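Local coordinates for protein inactive Zymogen C11 Protease (Parabacteroides distasonis, PDB 6MZO) that is the inactive zymogen of a clostripain-like C11 cysteine protease and probably hydrolyses peptide bonds once activated, at residues G183-I188 with N326-L331; G211-F216 with I227-S232. All blocks are in the same frame, centred on the assembly; numbering follows the deposited sequence.

Both contacts pack on strand 226-231. Contact 1 joins two loops at its N-terminal end, and contact 2 seats a helix on one face of it. Their centres lie about 11 Å apart. Along the chain, contact 2 falls inside the long loop that contact 1 closes. Two probable hydrogen bonds connect them. One runs between Tyr328 OH and Ile227 O at 2.8 Å, the other between Gly330 O and Ser228 OG at 2.7 Å. Leu331 CD2 also packs on Met230 SD at 3.7 Å. In relatives of this clan the active site lies at the C-terminal ends of the parallel strands, and contact 1 sits at the C-terminal end of strand 178-183, probably near it.

Contact 1 of 2, residues G183-I188 with N326-L331; sequences GSPTEI and NKYSGL
An ST turn in the loop after strand 178-183 brings Pro185 against Tyr328 and Gly330 of the loop before strand 332-334. In the turn Thr186 N donates to Ser184 OG at 2.9 Å, with an N-H...O angle of 151°. The proline sits between the two ends of this bond, its CB directed toward the other segment. Pro185 CG approaches the edge of the Tyr328 ring near its plane, 3.4 Å from Tyr328 OH and 3.6 Å from Tyr328 CE1. The two side chains cross at about a right angle. Tyr328 CG is anti to the backbone N (chi1 -179°), and from there the ring extends until its hydroxyl end meets the proline. That hydroxyl is hydrogen-bonded to Ile227 O, which would hold this end of the ring beside the proline. The Tyr328 ring also lies against its own loop, with Gly330 N 3.8 Å above the ring plane, over the centre. Gly330 O comes within 3.9 Å of Pro185 CG. No hydrogen bond joins the two segments directly. Around them, Pro185 also rests on Thr226 and Ser228 of strand 226-231, Tyr328 touches Lys305 and Thr307 of strand 302-307, and Leu331 packs on Phe278 of helix 278-283.

Contact 2 of 2, residues G211-F216 with I227-S232; sequences GIATKF and ISVMKS
Ala213 and Phe216 of helix 209-220 pack on Ile227 and Val229 of strand 226-231, seating the helix on one face of the central mixed sheet. Helix segment 211-216 and strand segment 227-231 run nearly antiparallel, at 170°, with axes 8.2 Å apart at closest approach. The small Ala213 is consistent with this close approach. Its CB lies 3.5 Å from Val229 CG2, tighter than usual carbon contact, and 3.8 Å from Ile227 CG1. One turn on, Phe216 offers a ring face to Ile227. Ile227 CD1 stands 3.9 Å from the Phe216 ring centroid and only 13° off the ring normal, a CH-pi contact. The branch point joins in, with Ile227 CB 3.6 Å from Phe216 CD1. Ile227 CG1 is anti to the backbone N (chi1 -167°) and meets Ala213; the turn at the next bond brings CD1 over the ring. Phe193 and Tyr220 also bring their rings to Phe216. With an alanine in place of Phe216, Ile227 CD1 would probably lose its aromatic face and a gap would open beside these two rings.

The far side of the helix is looser. Thr214 and Lys215 are partly exposed and do not touch the strand. Thr214 OG1 donates to Gly211 O at 2.9 Å, and Lys215 N reaches the same oxygen from the same face of its plane. Lys215 NZ forms a salt bridge with Asp201. The side chains that meet are all apolar and buried, and no hydrogen bond crosses between the segments, so the packing rests on hydrophobic burial, close fit and the CH-pi contact.

Contact 1 of 2, residues G183-I188 with N326-L331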
loop_
_atom_site.group_PDB
_atom_site.type_symbol
_atom_site.label_atom_id
_atom_site.label_comp_id
_atom_site.label_asym_id
_atom_site.label_seq_id
_atom_site.Cartn_x
_atom_site.Cartn_y
_atom_site.Cartn_z
ATOM N N GLY A 183 -2.909 3.318 -1.798
ATOM C CA GLY A 183 -1.896 3.386 -0.746
ATOM C C GLY A 183 -1.437 4.799 -0.520
ATOM O O GLY A 183 -1.991 5.735 -1.118
ATOM N N SER A 184 -0.466 4.924 0.367
ATOM C CA SER A 184 0.141 6.249 0.638
ATOM C C SER A 184 1.555 6.245 0.203
ATOM O O SER A 184 2.300 5.281 0.467
ATOM C CB SER A 184 0.070 6.590 2.132
ATOM O OG SER A 184 0.761 7.826 2.441
ATOM N N PRO A 185 2.005 7.328 -0.440
ATOM C CA PRO A 185 3.461 7.467 -0.680
ATOM C C PRO A 185 4.231 7.831 0.539
ATOM O O PRO A 185 5.459 7.794 0.456
ATOM C CB PRO A 185 3.575 8.558 -1.729
ATOM C CG PRO A 185 2.256 9.374 -1.568
ATOM C CD PRO A 185 1.188 8.385 -1.117
ATOM N N THR A 186 3.567 8.205 1.618
ATOM C CA THR A 186 4.279 8.603 2.851
ATOM C C THR A 186 3.872 7.692 3.979
ATOM O O THR A 186 3.469 6.542 3.659
ATOM C CB THR A 186 4.085 10.116 3.222
ATOM O OG1 THR A 186 2.704 10.408 3.531
ATOM C CG2 THR A 186 4.556 10.905 2.031
ATOM N N GLU A 187 3.975 8.105 5.244
ATOM C CA GLU A 187 3.581 7.227 6.361
ATOM C C GLU A 187 2.094 7.357 6.609
ATOM O O GLU A 187 1.481 8.399 6.364
ATOM C CB GLU A 187 4.398 7.548 7.623
ATOM C CG GLU A 187 5.818 7.172 7.419
ATOM C CD GLU A 187 6.669 7.213 8.693
ATOM O OE1 GLU A 187 6.127 7.310 9.810
ATOM O OE2 GLU A 187 7.882 7.118 8.530
ATOM N N ILE A 188 1.491 6.233 7.030
ATOM C CA ILE A 188 0.181 6.255 7.591
ATOM C C ILE A 188 0.404 5.797 8.991
ATOM O O ILE A 188 0.968 4.714 9.219
ATOM C CB ILE A 188 -0.746 5.286 6.956
ATOM C CG1 ILE A 188 -0.818 5.543 5.468
ATOM C CG2 ILE A 188 -2.103 5.391 7.614
ATOM C CD1 ILE A 188 -1.711 4.505 4.696
ATOM N N ASN A 326 5.582 19.989 -0.691
ATOM C CA ASN A 326 5.597 21.091 -1.640
ATOM C C ASN A 326 5.398 20.613 -3.081
ATOM O O ASN A 326 4.930 21.385 -3.905
ATOM C CB ASN A 326 6.907 21.895 -1.549
ATOM C CG ASN A 326 7.131 22.536 -0.177
ATOM O OD1 ASN A 326 8.239 22.483 0.369
ATOM N ND2 ASN A 326 6.084 23.129 0.392
ATOM N N LYS A 327 5.739 19.353 -3.381
ATOM C CA LYS A 327 5.552 18.731 -4.710
ATOM C C LYS A 327 4.908 17.403 -4.459
ATOM O O LYS A 327 5.371 16.682 -3.583
ATOM C CB LYS A 327 6.864 18.516 -5.467
ATOM C CG LYS A 327 7.496 19.926 -5.852
ATOM C CD LYS A 327 8.798 19.731 -6.545
ATOM C CE LYS A 327 9.395 21.111 -6.911
ATOM N NZ LYS A 327 10.768 20.930 -7.482
ATOM N N TYR A 328 3.855 17.065 -5.198
ATOM C CA TYR A 328 3.168 15.806 -4.844
ATOM C C TYR A 328 2.671 15.136 -6.093
ATOM O O TYR A 328 1.646 15.604 -6.690
ATOM C CB TYR A 328 1.999 16.118 -3.884
ATOM C CG TYR A 328 1.287 14.862 -3.474
ATOM C CD1 TYR A 328 1.937 13.957 -2.705
ATOM C CD2 TYR A 328 -0.053 14.596 -3.865
ATOM C CE1 TYR A 328 1.346 12.740 -2.332
ATOM C CE2 TYR A 328 -0.674 13.381 -3.478
ATOM C CZ TYR A 328 0.042 12.486 -2.719
ATOM O OH TYR A 328 -0.500 11.283 -2.358
ATOM N N SER A 329 3.349 14.041 -6.523
ATOM C CA SER A 329 2.898 13.333 -7.748
ATOM C C SER A 329 2.011 12.102 -7.440
ATOM O O SER A 329 1.384 11.514 -8.335
ATOM C CB SER A 329 4.147 12.937 -8.583
ATOM O OG SER A 329 4.858 11.902 -7.902
ATOM N N GLY A 330 1.915 11.757 -6.149
ATOM C CA GLY A 330 1.122 10.590 -5.706
ATOM C C GLY A 330 1.952 9.314 -5.718
ATOM O O GLY A 330 1.488 8.297 -5.274
ATOM N N LEU A 331 3.219 9.382 -6.200
ATOM C CA LEU A 331 4.085 8.184 -6.157
ATOM C C LEU A 331 5.453 8.589 -5.597
ATOM O O LEU A 331 5.978 9.611 -5.953
ATOM C CB LEU A 331 4.316 7.539 -7.535
ATOM C CG LEU A 331 3.069 6.755 -8.056
ATOM C CD1 LEU A 331 3.385 6.309 -9.493
ATOM C CD2 LEU A 331 2.859 5.577 -7.192
#

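Contact 2 of 2, residues G211-F216 with I227-S232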
loop_
_atom_site.group_PDB
_atom_site.type_symbol
_atom_site.label_atom_id
_atom_site.label_comp_id
_atom_site.label_asym_id
_atom_site.label_seq_id
_atom_site.Cartn_x
_atom_site.Cartn_y
_atom_site.Cartn_z
ATOM N N GLY A 211 -13.643 6.554 -4.361
ATOM C CA GLY A 211 -14.339 6.828 -3.114
ATOM C C GLY A 211 -13.490 6.522 -1.911
ATOM O O GLY A 211 -13.433 7.304 -0.981
ATOM N N ILE A 212 -12.871 5.343 -1.915
ATOM C CA ILE A 212 -12.059 4.969 -0.768
ATOM C C ILE A 212 -10.933 5.972 -0.487
ATOM O O ILE A 212 -10.779 6.413 0.645
ATOM C CB ILE A 212 -11.470 3.556 -0.973
ATOM C CG1 ILE A 212 -12.592 2.512 -0.916
ATOM C CG2 ILE A 212 -10.374 3.259 0.096
ATOM C CD1 ILE A 212 -12.126 1.128 -1.451
ATOM N N ALA A 213 -10.260 6.392 -1.569
ATOM C CA ALA A 213 -9.160 7.354 -1.388
ATOM C C ALA A 213 -9.665 8.745 -1.003
ATOM O O ALA A 213 -9.066 9.425 -0.164
ATOM C CB ALA A 213 -8.360 7.384 -2.649
ATOM N N THR A 214 -10.802 9.136 -1.575
ATOM C CA THR A 214 -11.391 10.444 -1.212
ATOM C C THR A 214 -11.818 10.475 0.262
ATOM O O THR A 214 -11.665 11.507 0.937
ATOM C CB THR A 214 -12.570 10.878 -2.109
ATOM O OG1 THR A 214 -13.703 10.022 -1.888
ATOM C CG2 THR A 214 -12.164 10.805 -3.544
ATOM N N LYS A 215 -12.288 9.341 0.789
ATOM C CA LYS A 215 -12.620 9.268 2.189
ATOM C C LYS A 215 -11.422 9.337 3.097
ATOM O O LYS A 215 -11.499 9.930 4.162
ATOM C CB LYS A 215 -13.388 7.970 2.458
ATOM C CG LYS A 215 -14.922 8.177 2.393
ATOM C CD LYS A 215 -15.514 8.441 0.983
ATOM C CE LYS A 215 -17.124 8.417 0.965
ATOM N NZ LYS A 215 -17.539 7.131 1.569
ATOM N N PHE A 216 -10.325 8.709 2.671
ATOM C CA PHE A 216 -9.073 8.831 3.406
ATOM C C PHE A 216 -8.629 10.317 3.521
ATOM O O PHE A 216 -8.278 10.782 4.625
ATOM C CB PHE A 216 -7.972 8.007 2.700
ATOM C CG PHE A 216 -6.628 8.078 3.392
ATOM C CD1 PHE A 216 -5.766 9.202 3.257
ATOM C CD2 PHE A 216 -6.252 7.032 4.183
ATOM C CE1 PHE A 216 -4.512 9.226 3.895
ATOM C CE2 PHE A 216 -4.987 6.995 4.803
ATOM C CZ PHE A 216 -4.118 8.115 4.677
ATOM N N ILE A 227 -2.552 10.254 -0.103
ATOM C CA ILE A 227 -3.180 9.026 -0.629
ATOM C C ILE A 227 -3.095 9.072 -2.151
ATOM O O ILE A 227 -3.009 10.160 -2.767
ATOM C CB ILE A 227 -4.661 8.922 -0.140
ATOM C CG1 ILE A 227 -5.248 7.513 -0.398
ATOM C CG2 ILE A 227 -5.470 10.089 -0.702
ATOM C CD1 ILE A 227 -4.579 6.579 0.567
ATOM N N SER A 228 -3.028 7.902 -2.761
ATOM C CA SER A 228 -3.154 7.775 -4.214
ATOM C C SER A 228 -3.675 6.449 -4.625
ATOM O O SER A 228 -3.669 5.472 -3.831
ATOM C CB SER A 228 -1.818 8.010 -4.904
ATOM O OG SER A 228 -0.822 7.120 -4.414
ATOM N N VAL A 229 -4.221 6.461 -5.832
ATOM C CA VAL A 229 -4.789 5.259 -6.413
ATOM C C VAL A 229 -4.191 5.020 -7.797
ATOM O O VAL A 229 -4.254 5.933 -8.663
ATOM C CB VAL A 229 -6.302 5.412 -6.616
ATOM C CG1 VAL A 229 -6.865 4.123 -7.205
ATOM C CG2 VAL A 229 -7.013 5.654 -5.329
ATOM N N MET A 230 -3.656 3.830 -8.026
ATOM C CA MET A 230 -2.983 3.540 -9.303
ATOM C C MET A 230 -3.802 2.541 -10.085
ATOM O O MET A 230 -4.340 1.549 -9.529
ATOM C CB MET A 230 -1.541 3.012 -9.062
ATOM C CG MET A 230 -0.470 4.076 -8.898
ATOM S SD MET A 230 -0.790 5.230 -7.571
ATOM C CE MET A 230 -0.699 4.084 -6.176
ATOM N N LYS A 231 -3.907 2.791 -11.407
ATOM C CA LYS A 231 -4.645 1.925 -12.311
ATOM C C LYS A 231 -3.634 0.967 -12.980
ATOM O O LYS A 231 -2.819 1.359 -13.848
ATOM C CB LYS A 231 -5.413 2.783 -13.379
ATOM C CG LYS A 231 -6.354 1.953 -14.294
ATOM C CD LYS A 231 -7.182 2.980 -15.092
ATOM C CE LYS A 231 -8.071 2.276 -16.109
ATOM N NZ LYS A 231 -7.228 1.973 -17.270
ATOM N N SER A 232 -3.682 -0.309 -12.580
ATOM C CA SER A 232 -2.601 -1.220 -12.941
ATOM C C SER A 232 -2.397 -1.432 -14.427
ATOM O O SER A 232 -1.226 -1.600 -14.873
ATOM C CB SER A 232 -2.799 -2.600 -12.250
ATOM O OG SER A 232 -2.787 -2.425 -10.844
#